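Local coordinates for protein fluvirucin B1 DH domain from module 1 (Actinomadura vulgaris, PDB 6OBV) that probably catalyses the dehydration of a beta-hydroxyacyl polyketide intermediate in module 1 of the fluvirucin B1 synthase, giving an alpha,beta-unsaturated product, at residues G94-E99 against T150-S155; L248-G254 against I292-R298; P167-V173 against A199-G203. One frame throughout, in Å; residues are numbered along the deposited sequence.

Interaction 1 of 3, residues G94-E99 against T150-S155; sequences GCPVLE and TLTATS
Val97 and Thr152 grip each other by their backbones in both directions: Val97 N donates to Thr152 O at 3.0 Å, almost in line with that carbonyl, and Thr152 N returns a straighter bond to Val97 O at 2.8 Å, lying in the carbonyl plane. Beyond this pair Glu99 N reaches Thr150 O only through a weak, bent bond, and a CA-H...O contact from Leu151 CA also reaches Val97 O. In the double hotdog fold of polyketide synthase dehydratases, strand 97-103 has strand 144-152 on one side and strand 247-257 on the other. Strand 97-103 begins just after helix 79-92, whose end is marked by a Schellman motif with Gly94, at positive phi, as its C-prime residue. Apolar contacts then divide between the two faces. On one, Leu98 CD1 comes obliquely to Leu151 CD2 at 3.9 Å; before the strand begins, Cys95 CB meets Leu151 CB. On the other, Val97 and Thr152 run alongside each other, CG1 against CG2 at 3.7 Å; with the Thr152 hydroxyl anti to its own backbone N (chi1 -176°), OG1 pairs with Thr154 OG1 at 2.9 Å. Glu99, extended from CG anti to the backbone N (chi1 169°), lies beside Thr150, with OE2 3.4 Å from Thr150 CG2; the same OE2 forms a salt bridge with Arg129.

Interaction 2 of 3, residues L248-G254 against I292-R298; sequences LPFAWNG and ITSLISR
Trp252 and Leu295 face each other in a non-hydrogen-bonded antiparallel pair, and the leucine can be followed outward atom by atom. Its CB leaves the strand on the same face as the indole; CG stands anti to the backbone N (chi1 167°), and from there CD1 turns toward strand 248-253. That one methyl does the touching. It lies 3.5 Å from Ala251 O and 3.7 Å from the centroid of the six-membered ring of Trp252, 12° off the ring normal, a CH-pi contact over the face, and also meets Pro249 CB. At the edge of the indole, near its plane, Ile292 CD1 approaches Trp252 CZ3, while Val83 of helix 79-92 also packs on the tryptophan.

In the double hotdog fold, strand 247-257 is paired by strand 288-299 on one side and by strand 97-103 on the other. The ladder here is broken by a classic beta bulge: Phe250 N and Ala251 N both donate to Ile296 O, the former at 2.8 Å and in the carbonyl plane, the latter tilted slightly out of it. Ile296 N closes the pair on Ala251 O with a nearly straight bond. A second classic bulge sets Thr293 and Ser294 against Asn253, just where the chain turns its corner; there Gly254 O takes a bond from Thr293 N at 3.0 Å, and a weak one from Thr293 OG1. A water lies 2.6 Å from Asn253 OD1, probably as donor, and 3.0 Å from Ser294 OG, with a weaker contact to Ala251 O. Arg298 CG packs 3.5 Å from Phe250 CB, although this arginine is poorly ordered. The chemistry thus differs by face: on one, the indole takes a methyl over its face and another at its edge; on the other, Asn253 and Ser294 meet a water beside Ala251 and Ile296.

Interaction 3 of 3, residues P167-V173 against A199-G203; sequences PAGAAAV and AWIRG
A type II beta turn from Pro167 to Ala170 leads into the short strand 171-173, which is the outermost strand within this chain on its side of the dehydratase and pairs antiparallel with strand 199-202. Two bonds tie Ala171 to Ile201: Ala171 N to Ile201 O, almost perfectly straight at 176°, and Ile201 N to Ala171 O at 2.8 Å. Farther on, Val173 N donates to Ala199 O, and a water accepts from Ala199 N and donates to Val173 O.

Ala170 CB meets the root of Trp200, 3.6 Å from its CB, and Ala172 CB, on the same face as the indole, comes within 3.9 Å of Trp200 CD1; the indole stacks edge-to-face with Trp165. On the other face the side chains of Ile201 and Val173 cross at an angle, CD1 to CG2 at 3.6 Å, while Leu239 and Ile240 of helix 238-241 also pack on the isoleucine. Arg202 reaches the turn. Its chain runs extended through CG and CD and then bends at chi3 (61°), which brings the guanidinium beside the turn: NH1 donates to Ala168 O at 2.9 Å, in that carbonyl's plane though 30° out of the guanidinium's own, and Pro167 CB lies over one guanidinium face. NH1 thus bonds a turn carbonyl and NH2 pairs with the Glu205 carboxylate, which would probably restrict rotation of the guanidinium.

All three contacts are antiparallel strand pairings, yet their settings differ. Interactions 1 and 2 join neighbouring strands, since strand 97-103 lies beside strand 247-257, and they touch where Glu99 O lies 3.0 Å from Gly254 N, a probable hydrogen bond. Each is partly buried, and interaction 2 is nearest the centre of the chain, about 10 Å between centres. Interaction 3 is a surface contact, its centre about 25 Å out and its nearest atoms about 15 Å from interaction 2. The chemistry follows: a CH-pi contact and bulged backbone in interaction 2, and, in interactions 1 and 3, small aliphatic contacts beside a charged side chain, Glu99 or Arg202, whose ionic partner lies outside the paired segments.

Interaction 1 of 3, residues G94-E99 against T150-S155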
ATOM      1  N   GLY A  94      -3.080  15.452  -6.514  1.00 28.23           N
ATOM      2  CA  GLY A  94      -3.471  16.715  -7.118  1.00 47.12           C
ATOM      3  C   GLY A  94      -4.938  17.054  -6.976  1.00 45.62           C
ATOM      4  O   GLY A  94      -5.517  17.652  -7.884  1.00 49.85           O
ATOM      5  N   CYS A  95      -5.559  16.659  -5.866  1.00 44.40           N
ATOM      6  CA  CYS A  95      -6.951  16.974  -5.539  1.00 42.81           C
ATOM      7  C   CYS A  95      -7.011  17.567  -4.141  1.00 33.09           C
ATOM      8  O   CYS A  95      -7.491  16.923  -3.204  1.00 30.74           O
ATOM      9  CB  CYS A  95      -7.828  15.724  -5.609  1.00 47.29           C
ATOM     10  SG  CYS A  95      -8.525  15.416  -7.182  1.00 52.80           S
ATOM     11  N   PRO A  96      -6.531  18.800  -3.963  1.00 32.03           N
ATOM     12  CA  PRO A  96      -6.234  19.272  -2.601  1.00 38.58           C
ATOM     13  C   PRO A  96      -7.448  19.656  -1.771  1.00 38.52           C
ATOM     14  O   PRO A  96      -7.322  19.687  -0.540  1.00 30.86           O
ATOM     15  CB  PRO A  96      -5.329  20.493  -2.844  1.00 27.24           C
ATOM     16  CG  PRO A  96      -5.759  20.997  -4.199  1.00 37.44           C
ATOM     17  CD  PRO A  96      -6.102  19.760  -4.998  1.00 32.39           C
ATOM     18  N   VAL A  97      -8.603  19.923  -2.396  1.00 36.55           N
ATOM     19  CA  VAL A  97      -9.757  20.510  -1.722  1.00 31.86           C
ATOM     20  C   VAL A  97     -10.652  19.415  -1.153  1.00 34.32           C
ATOM     21  O   VAL A  97     -11.104  18.523  -1.881  1.00 29.49           O
ATOM     22  CB  VAL A  97     -10.539  21.416  -2.684  1.00 38.30           C
ATOM     23  CG1 VAL A  97     -11.825  21.942  -2.021  1.00 31.34           C
ATOM     24  CG2 VAL A  97      -9.640  22.574  -3.136  1.00 42.00           C
ATOM     25  N   LEU A  98     -10.929  19.499   0.147  1.00 22.46           N
ATOM     26  CA  LEU A  98     -11.823  18.561   0.830  1.00 21.31           C
ATOM     27  C   LEU A  98     -13.256  19.050   0.684  1.00 29.38           C
ATOM     28  O   LEU A  98     -13.760  19.828   1.497  1.00 22.98           O
ATOM     29  CB  LEU A  98     -11.437  18.440   2.295  1.00 26.55           C
ATOM     30  CG  LEU A  98     -12.180  17.355   3.060  1.00 28.82           C
ATOM     31  CD1 LEU A  98     -12.121  16.060   2.278  1.00 25.66           C
ATOM     32  CD2 LEU A  98     -11.535  17.201   4.439  1.00 29.69           C
ATOM     33  N   GLU A  99     -13.926  18.597  -0.379  1.00 28.19           N
ATOM     34  CA  GLU A  99     -15.281  19.063  -0.651  1.00 28.18           C
ATOM     35  C   GLU A  99     -16.239  18.668   0.471  1.00 30.23           C
ATOM     36  O   GLU A  99     -17.100  19.450   0.874  1.00 31.60           O
ATOM     37  CB  GLU A  99     -15.741  18.500  -1.995  1.00 31.01           C
ATOM     38  CG  GLU A  99     -17.208  18.665  -2.332  1.00 30.54           C
ATOM     39  CD  GLU A  99     -17.534  18.068  -3.694  1.00 39.28           C
ATOM     40  OE1 GLU A  99     -17.169  18.682  -4.716  1.00 46.20           O
ATOM     41  OE2 GLU A  99     -18.133  16.975  -3.752  1.00 43.03           O
ATOM     42  N   THR A 150     -15.203  13.388  -0.051  1.00 25.95           N
ATOM     43  CA  THR A 150     -14.923  13.689  -1.447  1.00 27.30           C
ATOM     44  C   THR A 150     -13.897  14.804  -1.553  1.00 31.60           C
ATOM     45  O   THR A 150     -14.023  15.850  -0.899  1.00 31.84           O
ATOM     46  CB  THR A 150     -16.204  14.083  -2.183  1.00 35.04           C
ATOM     47  OG1 THR A 150     -17.098  12.968  -2.193  1.00 43.80           O
ATOM     48  CG2 THR A 150     -15.893  14.480  -3.607  1.00 33.41           C
ATOM     49  N   LEU A 151     -12.883  14.563  -2.373  1.00 29.79           N
ATOM     50  CA  LEU A 151     -11.890  15.553  -2.749  1.00 25.14           C
ATOM     51  C   LEU A 151     -12.196  16.084  -4.141  1.00 31.09           C
ATOM     52  O   LEU A 151     -12.710  15.361  -4.997  1.00 36.73           O
ATOM     53  CB  LEU A 151     -10.490  14.942  -2.724  1.00 25.87           C
ATOM     54  CG  LEU A 151     -10.053  14.417  -1.355  1.00 30.01           C
ATOM     55  CD1 LEU A 151      -9.047  13.247  -1.475  1.00 30.25           C
ATOM     56  CD2 LEU A 151      -9.477  15.570  -0.530  1.00 27.15           C
ATOM     57  N   THR A 152     -11.880  17.363  -4.355  1.00 30.13           N
ATOM     58  CA  THR A 152     -12.027  18.010  -5.651  1.00 32.27           C
ATOM     59  C   THR A 152     -10.794  18.871  -5.890  1.00 34.14           C
ATOM     60  O   THR A 152     -10.004  19.124  -4.979  1.00 35.30           O
ATOM     61  CB  THR A 152     -13.324  18.850  -5.738  1.00 35.08           C
ATOM     62  OG1 THR A 152     -13.464  19.395  -7.054  1.00 51.28           O
ATOM     63  CG2 THR A 152     -13.320  20.008  -4.741  1.00 30.30           C
ATOM     64  N   ALA A 153     -10.601  19.286  -7.139  1.00 38.05           N
ATOM     65  CA  ALA A 153      -9.579  20.280  -7.432  1.00 34.56           C
ATOM     66  C   ALA A 153     -10.140  21.693  -7.446  1.00 43.00           C
ATOM     67  O   ALA A 153      -9.361  22.653  -7.452  1.00 52.59           O
ATOM     68  CB  ALA A 153      -8.906  19.979  -8.768  1.00 35.82           C
ATOM     69  N   THR A 154     -11.464  21.838  -7.440  1.00 42.84           N
ATOM     70  CA  THR A 154     -12.099  23.148  -7.488  1.00 49.18           C
ATOM     71  C   THR A 154     -11.787  23.934  -6.219  1.00 52.52           C
ATOM     72  O   THR A 154     -12.104  23.495  -5.108  1.00 50.17           O
ATOM     73  CB  THR A 154     -13.611  23.003  -7.661  1.00 50.89           C
ATOM     74  OG1 THR A 154     -13.898  21.882  -8.505  1.00 52.68           O
ATOM     75  CG2 THR A 154     -14.184  24.254  -8.302  1.00 51.81           C
ATOM     76  N   SER A 155     -11.168  25.099  -6.385  1.00 57.43           N
ATOM     77  CA  SER A 155     -10.887  26.005  -5.285  1.00 59.04           C
ATOM     78  C   SER A 155     -11.934  27.107  -5.231  1.00 64.29           C
ATOM     79  O   SER A 155     -12.483  27.525  -6.255  1.00 64.47           O
ATOM     80  CB  SER A 155      -9.495  26.624  -5.422  1.00 61.63           C
ATOM     81  OG  SER A 155      -8.565  25.676  -5.912  1.00 64.79           O
TER

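Interaction 2 of 3, residues L248-G254 against I292-R298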
ATOM      1  N   LEU A 248     -18.910  16.991  19.238  1.00 33.59           N
ATOM      2  CA  LEU A 248     -17.690  16.808  18.462  1.00 35.57           C
ATOM      3  C   LEU A 248     -17.961  17.077  16.987  1.00 31.92           C
ATOM      4  O   LEU A 248     -19.083  16.872  16.517  1.00 31.80           O
ATOM      5  CB  LEU A 248     -17.133  15.385  18.608  1.00 37.82           C
ATOM      6  CG  LEU A 248     -16.827  14.900  20.025  1.00 41.86           C
ATOM      7  CD1 LEU A 248     -16.410  13.432  19.990  1.00 39.74           C
ATOM      8  CD2 LEU A 248     -15.753  15.764  20.647  1.00 35.69           C
ATOM      9  N   PRO A 249     -16.956  17.537  16.241  1.00 34.37           N
ATOM     10  CA  PRO A 249     -17.114  17.696  14.787  1.00 34.93           C
ATOM     11  C   PRO A 249     -17.662  16.434  14.142  1.00 34.93           C
ATOM     12  O   PRO A 249     -17.331  15.313  14.533  1.00 35.18           O
ATOM     13  CB  PRO A 249     -15.688  17.989  14.304  1.00 34.53           C
ATOM     14  CG  PRO A 249     -14.991  18.571  15.493  1.00 34.17           C
ATOM     15  CD  PRO A 249     -15.616  17.932  16.713  1.00 32.92           C
ATOM     16  N   PHE A 250     -18.507  16.621  13.137  1.00 28.47           N
ATOM     17  CA  PHE A 250     -19.140  15.480  12.503  1.00 32.45           C
ATOM     18  C   PHE A 250     -19.058  15.565  10.979  1.00 32.76           C
ATOM     19  O   PHE A 250     -18.668  14.589  10.327  1.00 32.19           O
ATOM     20  CB  PHE A 250     -20.589  15.364  12.978  1.00 31.51           C
ATOM     21  CG  PHE A 250     -21.410  14.387  12.190  1.00 36.03           C
ATOM     22  CD1 PHE A 250     -21.167  13.026  12.278  1.00 43.95           C
ATOM     23  CD2 PHE A 250     -22.437  14.830  11.363  1.00 37.43           C
ATOM     24  CE1 PHE A 250     -21.932  12.118  11.543  1.00 46.60           C
ATOM     25  CE2 PHE A 250     -23.198  13.941  10.624  1.00 42.68           C
ATOM     26  CZ  PHE A 250     -22.947  12.578  10.716  1.00 45.89           C
ATOM     27  N   ALA A 251     -19.405  16.713  10.391  1.00 28.36           N
ATOM     28  CA  ALA A 251     -19.406  16.859   8.934  1.00 24.10           C
ATOM     29  C   ALA A 251     -18.700  18.139   8.525  1.00 30.46           C
ATOM     30  O   ALA A 251     -18.947  19.207   9.103  1.00 33.83           O
ATOM     31  CB  ALA A 251     -20.830  16.855   8.372  1.00 25.04           C
ATOM     32  N   TRP A 252     -17.834  18.032   7.518  1.00 25.88           N
ATOM     33  CA  TRP A 252     -17.063  19.156   6.999  1.00 27.02           C
ATOM     34  C   TRP A 252     -17.432  19.380   5.540  1.00 25.01           C
ATOM     35  O   TRP A 252     -17.625  18.414   4.796  1.00 25.12           O
ATOM     36  CB  TRP A 252     -15.563  18.884   7.111  1.00 29.20           C
ATOM     37  CG  TRP A 252     -15.100  18.498   8.497  1.00 30.14           C
ATOM     38  CD1 TRP A 252     -15.312  17.309   9.136  1.00 32.23           C
ATOM     39  CD2 TRP A 252     -14.330  19.304   9.395  1.00 29.48           C
ATOM     40  NE1 TRP A 252     -14.731  17.332  10.387  1.00 31.77           N
ATOM     41  CE2 TRP A 252     -14.121  18.546  10.568  1.00 29.70           C
ATOM     42  CE3 TRP A 252     -13.798  20.598   9.322  1.00 23.88           C
ATOM     43  CZ2 TRP A 252     -13.397  19.033  11.652  1.00 19.58           C
ATOM     44  CZ3 TRP A 252     -13.086  21.084  10.407  1.00 27.53           C
ATOM     45  CH2 TRP A 252     -12.891  20.303  11.553  1.00 25.03           C
ATOM     46  N   ASN A 253     -17.536  20.649   5.126  1.00 25.29           N
ATOM     47  CA  ASN A 253     -17.681  20.974   3.710  1.00 23.98           C
ATOM     48  C   ASN A 253     -16.775  22.129   3.340  1.00 27.41           C
ATOM     49  O   ASN A 253     -16.646  23.092   4.098  1.00 31.31           O
ATOM     50  CB  ASN A 253     -19.121  21.320   3.335  1.00 27.52           C
ATOM     51  CG  ASN A 253     -20.074  20.186   3.657  1.00 36.77           C
ATOM     52  OD1 ASN A 253     -20.314  19.892   4.836  1.00 34.13           O
ATOM     53  ND2 ASN A 253     -20.597  19.517   2.618  1.00 36.71           N
ATOM     54  N   GLY A 254     -16.159  22.019   2.170  1.00 29.49           N
ATOM     55  CA  GLY A 254     -15.373  23.089   1.591  1.00 28.06           C
ATOM     56  C   GLY A 254     -14.182  23.418   2.454  1.00 29.58           C
ATOM     57  O   GLY A 254     -14.052  24.554   2.909  1.00 37.30           O
ATOM     58  N   ILE A 292     -12.859  26.901   6.059  1.00 26.14           N
ATOM     59  CA  ILE A 292     -13.841  25.832   6.216  1.00 26.65           C
ATOM     60  C   ILE A 292     -15.205  26.440   5.927  1.00 30.14           C
ATOM     61  O   ILE A 292     -15.668  27.324   6.662  1.00 25.70           O
ATOM     62  CB  ILE A 292     -13.802  25.204   7.611  1.00 30.66           C
ATOM     63  CG1 ILE A 292     -12.482  24.459   7.824  1.00 36.36           C
ATOM     64  CG2 ILE A 292     -14.977  24.267   7.783  1.00 30.29           C
ATOM     65  CD1 ILE A 292     -11.829  24.771   9.150  1.00 35.89           C
ATOM     66  N   THR A 293     -15.842  25.992   4.846  1.00 30.97           N
ATOM     67  CA  THR A 293     -17.140  26.567   4.503  1.00 35.67           C
ATOM     68  C   THR A 293     -18.207  26.168   5.513  1.00 36.72           C
ATOM     69  O   THR A 293     -19.002  27.005   5.946  1.00 29.24           O
ATOM     70  CB  THR A 293     -17.551  26.148   3.097  1.00 39.35           C
ATOM     71  OG1 THR A 293     -16.552  26.599   2.169  1.00 41.67           O
ATOM     72  CG2 THR A 293     -18.898  26.761   2.741  1.00 30.71           C
ATOM     73  N   SER A 294     -18.230  24.907   5.924  1.00 27.51           N
ATOM     74  CA  SER A 294     -19.253  24.480   6.866  1.00 27.53           C
ATOM     75  C   SER A 294     -18.718  23.382   7.761  1.00 32.49           C
ATOM     76  O   SER A 294     -18.132  22.406   7.277  1.00 32.52           O
ATOM     77  CB  SER A 294     -20.489  23.985   6.132  1.00 29.24           C
ATOM     78  OG  SER A 294     -21.436  23.515   7.055  1.00 46.02           O
ATOM     79  N   LEU A 295     -18.951  23.527   9.062  1.00 30.38           N
ATOM     80  CA  LEU A 295     -18.659  22.473  10.027  1.00 28.80           C
ATOM     81  C   LEU A 295     -19.912  22.228  10.856  1.00 32.76           C
ATOM     82  O   LEU A 295     -20.458  23.166  11.444  1.00 31.84           O
ATOM     83  CB  LEU A 295     -17.473  22.845  10.929  1.00 28.93           C
ATOM     84  CG  LEU A 295     -17.298  21.939  12.153  1.00 28.67           C
ATOM     85  CD1 LEU A 295     -16.999  20.497  11.737  1.00 24.66           C
ATOM     86  CD2 LEU A 295     -16.241  22.493  13.098  1.00 29.28           C
ATOM     87  N   ILE A 296     -20.390  20.984  10.863  1.00 29.22           N
ATOM     88  CA  ILE A 296     -21.479  20.563  11.740  1.00 30.96           C
ATOM     89  C   ILE A 296     -20.882  19.725  12.860  1.00 29.64           C
ATOM     90  O   ILE A 296     -20.090  18.806  12.601  1.00 25.74           O
ATOM     91  CB  ILE A 296     -22.549  19.764  10.977  1.00 35.29           C
ATOM     92  CG1 ILE A 296     -23.283  20.660   9.991  1.00 38.20           C
ATOM     93  CG2 ILE A 296     -23.528  19.103  11.970  1.00 30.81           C
ATOM     94  CD1 ILE A 296     -23.859  19.911   8.806  1.00 40.22           C
ATOM     95  N   SER A 297     -21.226  20.069  14.098  1.00 24.57           N
ATOM     96  CA  SER A 297     -20.904  19.299  15.290  1.00 42.13           C
ATOM     97  C   SER A 297     -22.133  18.507  15.736  1.00 40.71           C
ATOM     98  O   SER A 297     -23.269  18.864  15.413  1.00 39.89           O
ATOM     99  CB  SER A 297     -20.441  20.222  16.417  1.00 36.37           C
ATOM    100  OG  SER A 297     -19.084  20.588  16.231  1.00 41.47           O
ATOM    101  N   ARG A 298     -21.904  17.413  16.467  1.00 38.19           N
ATOM    102  CA  ARG A 298     -23.018  16.602  16.937  1.00 41.84           C
ATOM    103  C   ARG A 298     -22.856  16.321  18.425  1.00 35.52           C
ATOM    104  O   ARG A 298     -21.747  16.033  18.889  1.00 32.17           O
ATOM    105  CB  ARG A 298     -23.120  15.277  16.160  1.00 54.55           C
ATOM    106  CG  ARG A 298     -21.829  14.460  16.128  1.00 68.60           C
ATOM    107  CD  ARG A 298     -22.105  12.968  15.975  1.00 79.54           C
ATOM    108  NE  ARG A 298     -22.224  12.280  17.260  1.00 85.20           N
ATOM    109  CZ  ARG A 298     -23.236  11.480  17.593  1.00 85.83           C
ATOM    110  NH1 ARG A 298     -24.231  11.262  16.745  1.00 87.29           N
ATOM    111  NH2 ARG A 298     -23.254  10.892  18.777  1.00 83.13           N
TER
HETATM  112  O   HOH W   1     -20.678  20.601   7.292  1.00 30.61           O

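Interaction 3 of 3, residues P167-V173 against A199-G203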
ATOM      1  N   PRO A 167     -11.192  42.827  14.352  1.00 38.61           N
ATOM      2  CA  PRO A 167     -12.074  43.696  13.560  1.00 44.32           C
ATOM      3  C   PRO A 167     -12.756  44.748  14.416  1.00 42.45           C
ATOM      4  O   PRO A 167     -12.935  44.577  15.624  1.00 44.12           O
ATOM      5  CB  PRO A 167     -13.093  42.717  12.972  1.00 41.03           C
ATOM      6  CG  PRO A 167     -12.325  41.456  12.850  1.00 36.67           C
ATOM      7  CD  PRO A 167     -11.408  41.404  14.043  1.00 38.06           C
ATOM      8  N   ALA A 168     -13.141  45.843  13.772  1.00 38.01           N
ATOM      9  CA  ALA A 168     -13.864  46.894  14.473  1.00 40.66           C
ATOM     10  C   ALA A 168     -15.170  46.345  15.037  1.00 45.32           C
ATOM     11  O   ALA A 168     -15.776  45.422  14.482  1.00 47.67           O
ATOM     12  CB  ALA A 168     -14.136  48.080  13.544  1.00 43.25           C
ATOM     13  N   GLY A 169     -15.582  46.900  16.175  1.00 50.97           N
ATOM     14  CA  GLY A 169     -16.776  46.440  16.847  1.00 54.77           C
ATOM     15  C   GLY A 169     -16.637  45.165  17.657  1.00 53.11           C
ATOM     16  O   GLY A 169     -17.614  44.755  18.294  1.00 66.70           O
ATOM     17  N   ALA A 170     -15.468  44.524  17.670  1.00 45.79           N
ATOM     18  CA  ALA A 170     -15.286  43.274  18.405  1.00 39.92           C
ATOM     19  C   ALA A 170     -14.910  43.558  19.853  1.00 40.58           C
ATOM     20  O   ALA A 170     -14.016  44.369  20.127  1.00 43.76           O
ATOM     21  CB  ALA A 170     -14.217  42.401  17.748  1.00 39.11           C
ATOM     22  N   ALA A 171     -15.595  42.892  20.777  1.00 41.53           N
ATOM     23  CA  ALA A 171     -15.403  43.100  22.209  1.00 44.51           C
ATOM     24  C   ALA A 171     -14.564  41.965  22.772  1.00 43.41           C
ATOM     25  O   ALA A 171     -14.864  40.793  22.523  1.00 43.05           O
ATOM     26  CB  ALA A 171     -16.744  43.168  22.942  1.00 41.55           C
ATOM     27  N   ALA A 172     -13.522  42.314  23.530  1.00 40.58           N
ATOM     28  CA  ALA A 172     -12.667  41.299  24.138  1.00 36.54           C
ATOM     29  C   ALA A 172     -13.450  40.481  25.154  1.00 36.79           C
ATOM     30  O   ALA A 172     -14.392  40.965  25.787  1.00 35.98           O
ATOM     31  CB  ALA A 172     -11.454  41.944  24.812  1.00 34.81           C
ATOM     32  N   VAL A 173     -13.046  39.222  25.306  1.00 40.96           N
ATOM     33  CA  VAL A 173     -13.692  38.274  26.203  1.00 43.15           C
ATOM     34  C   VAL A 173     -12.637  37.708  27.143  1.00 46.00           C
ATOM     35  O   VAL A 173     -11.544  37.341  26.698  1.00 49.16           O
ATOM     36  CB  VAL A 173     -14.377  37.145  25.414  1.00 42.59           C
ATOM     37  CG1 VAL A 173     -14.834  36.025  26.352  1.00 42.39           C
ATOM     38  CG2 VAL A 173     -15.537  37.717  24.620  1.00 42.48           C
ATOM     39  N   ALA A 199      -9.809  35.994  22.543  1.00 35.61           N
ATOM     40  CA  ALA A 199     -11.041  35.924  21.774  1.00 31.58           C
ATOM     41  C   ALA A 199     -11.831  37.220  21.911  1.00 33.03           C
ATOM     42  O   ALA A 199     -11.824  37.863  22.963  1.00 34.52           O
ATOM     43  CB  ALA A 199     -11.904  34.743  22.214  1.00 31.05           C
ATOM     44  N   TRP A 200     -12.520  37.588  20.826  1.00 34.74           N
ATOM     45  CA  TRP A 200     -13.414  38.737  20.774  1.00 36.01           C
ATOM     46  C   TRP A 200     -14.748  38.317  20.161  1.00 34.37           C
ATOM     47  O   TRP A 200     -14.811  37.398  19.338  1.00 36.27           O
ATOM     48  CB  TRP A 200     -12.831  39.890  19.942  1.00 37.62           C
ATOM     49  CG  TRP A 200     -11.436  40.365  20.304  1.00 40.35           C
ATOM     50  CD1 TRP A 200     -11.106  41.523  20.952  1.00 44.48           C
ATOM     51  CD2 TRP A 200     -10.194  39.713  20.000  1.00 41.96           C
ATOM     52  NE1 TRP A 200      -9.736  41.626  21.081  1.00 41.49           N
ATOM     53  CE2 TRP A 200      -9.155  40.529  20.506  1.00 43.50           C
ATOM     54  CE3 TRP A 200      -9.858  38.518  19.357  1.00 38.21           C
ATOM     55  CZ2 TRP A 200      -7.803  40.185  20.384  1.00 40.95           C
ATOM     56  CZ3 TRP A 200      -8.515  38.180  19.237  1.00 40.47           C
ATOM     57  CH2 TRP A 200      -7.507  39.012  19.746  1.00 38.30           C
ATOM     58  N   ILE A 201     -15.817  39.010  20.541  1.00 30.77           N
ATOM     59  CA  ILE A 201     -17.156  38.710  20.046  1.00 35.26           C
ATOM     60  C   ILE A 201     -17.743  39.950  19.392  1.00 39.17           C
ATOM     61  O   ILE A 201     -17.623  41.060  19.928  1.00 36.69           O
ATOM     62  CB  ILE A 201     -18.070  38.193  21.167  1.00 37.76           C
ATOM     63  CG1 ILE A 201     -17.638  36.776  21.562  1.00 37.85           C
ATOM     64  CG2 ILE A 201     -19.495  38.138  20.702  1.00 37.62           C
ATOM     65  CD1 ILE A 201     -18.346  36.272  22.799  1.00 47.74           C
ATOM     66  N   ARG A 202     -18.359  39.762  18.224  1.00 34.56           N
ATOM     67  CA  ARG A 202     -19.072  40.836  17.535  1.00 36.75           C
ATOM     68  C   ARG A 202     -20.342  40.246  16.938  1.00 40.94           C
ATOM     69  O   ARG A 202     -20.267  39.412  16.027  1.00 36.43           O
ATOM     70  CB  ARG A 202     -18.214  41.479  16.444  1.00 34.82           C
ATOM     71  CG  ARG A 202     -18.965  42.630  15.709  1.00 40.36           C
ATOM     72  CD  ARG A 202     -18.158  43.224  14.575  1.00 40.05           C
ATOM     73  NE  ARG A 202     -17.840  42.239  13.543  1.00 47.50           N
ATOM     74  CZ  ARG A 202     -17.129  42.526  12.458  1.00 49.83           C
ATOM     75  NH1 ARG A 202     -16.676  43.763  12.281  1.00 48.42           N
ATOM     76  NH2 ARG A 202     -16.873  41.585  11.557  1.00 49.53           N
ATOM     77  N   GLY A 203     -21.501  40.688  17.422  1.00 39.17           N
ATOM     78  CA  GLY A 203     -22.740  40.051  17.000  1.00 39.07           C
ATOM     79  C   GLY A 203     -22.668  38.561  17.272  1.00 38.11           C
ATOM     80  O   GLY A 203     -22.200  38.124  18.328  1.00 43.12           O
TER
HETATM   81  O   HOH W   2      -9.404  37.150  25.381  1.00 33.52           O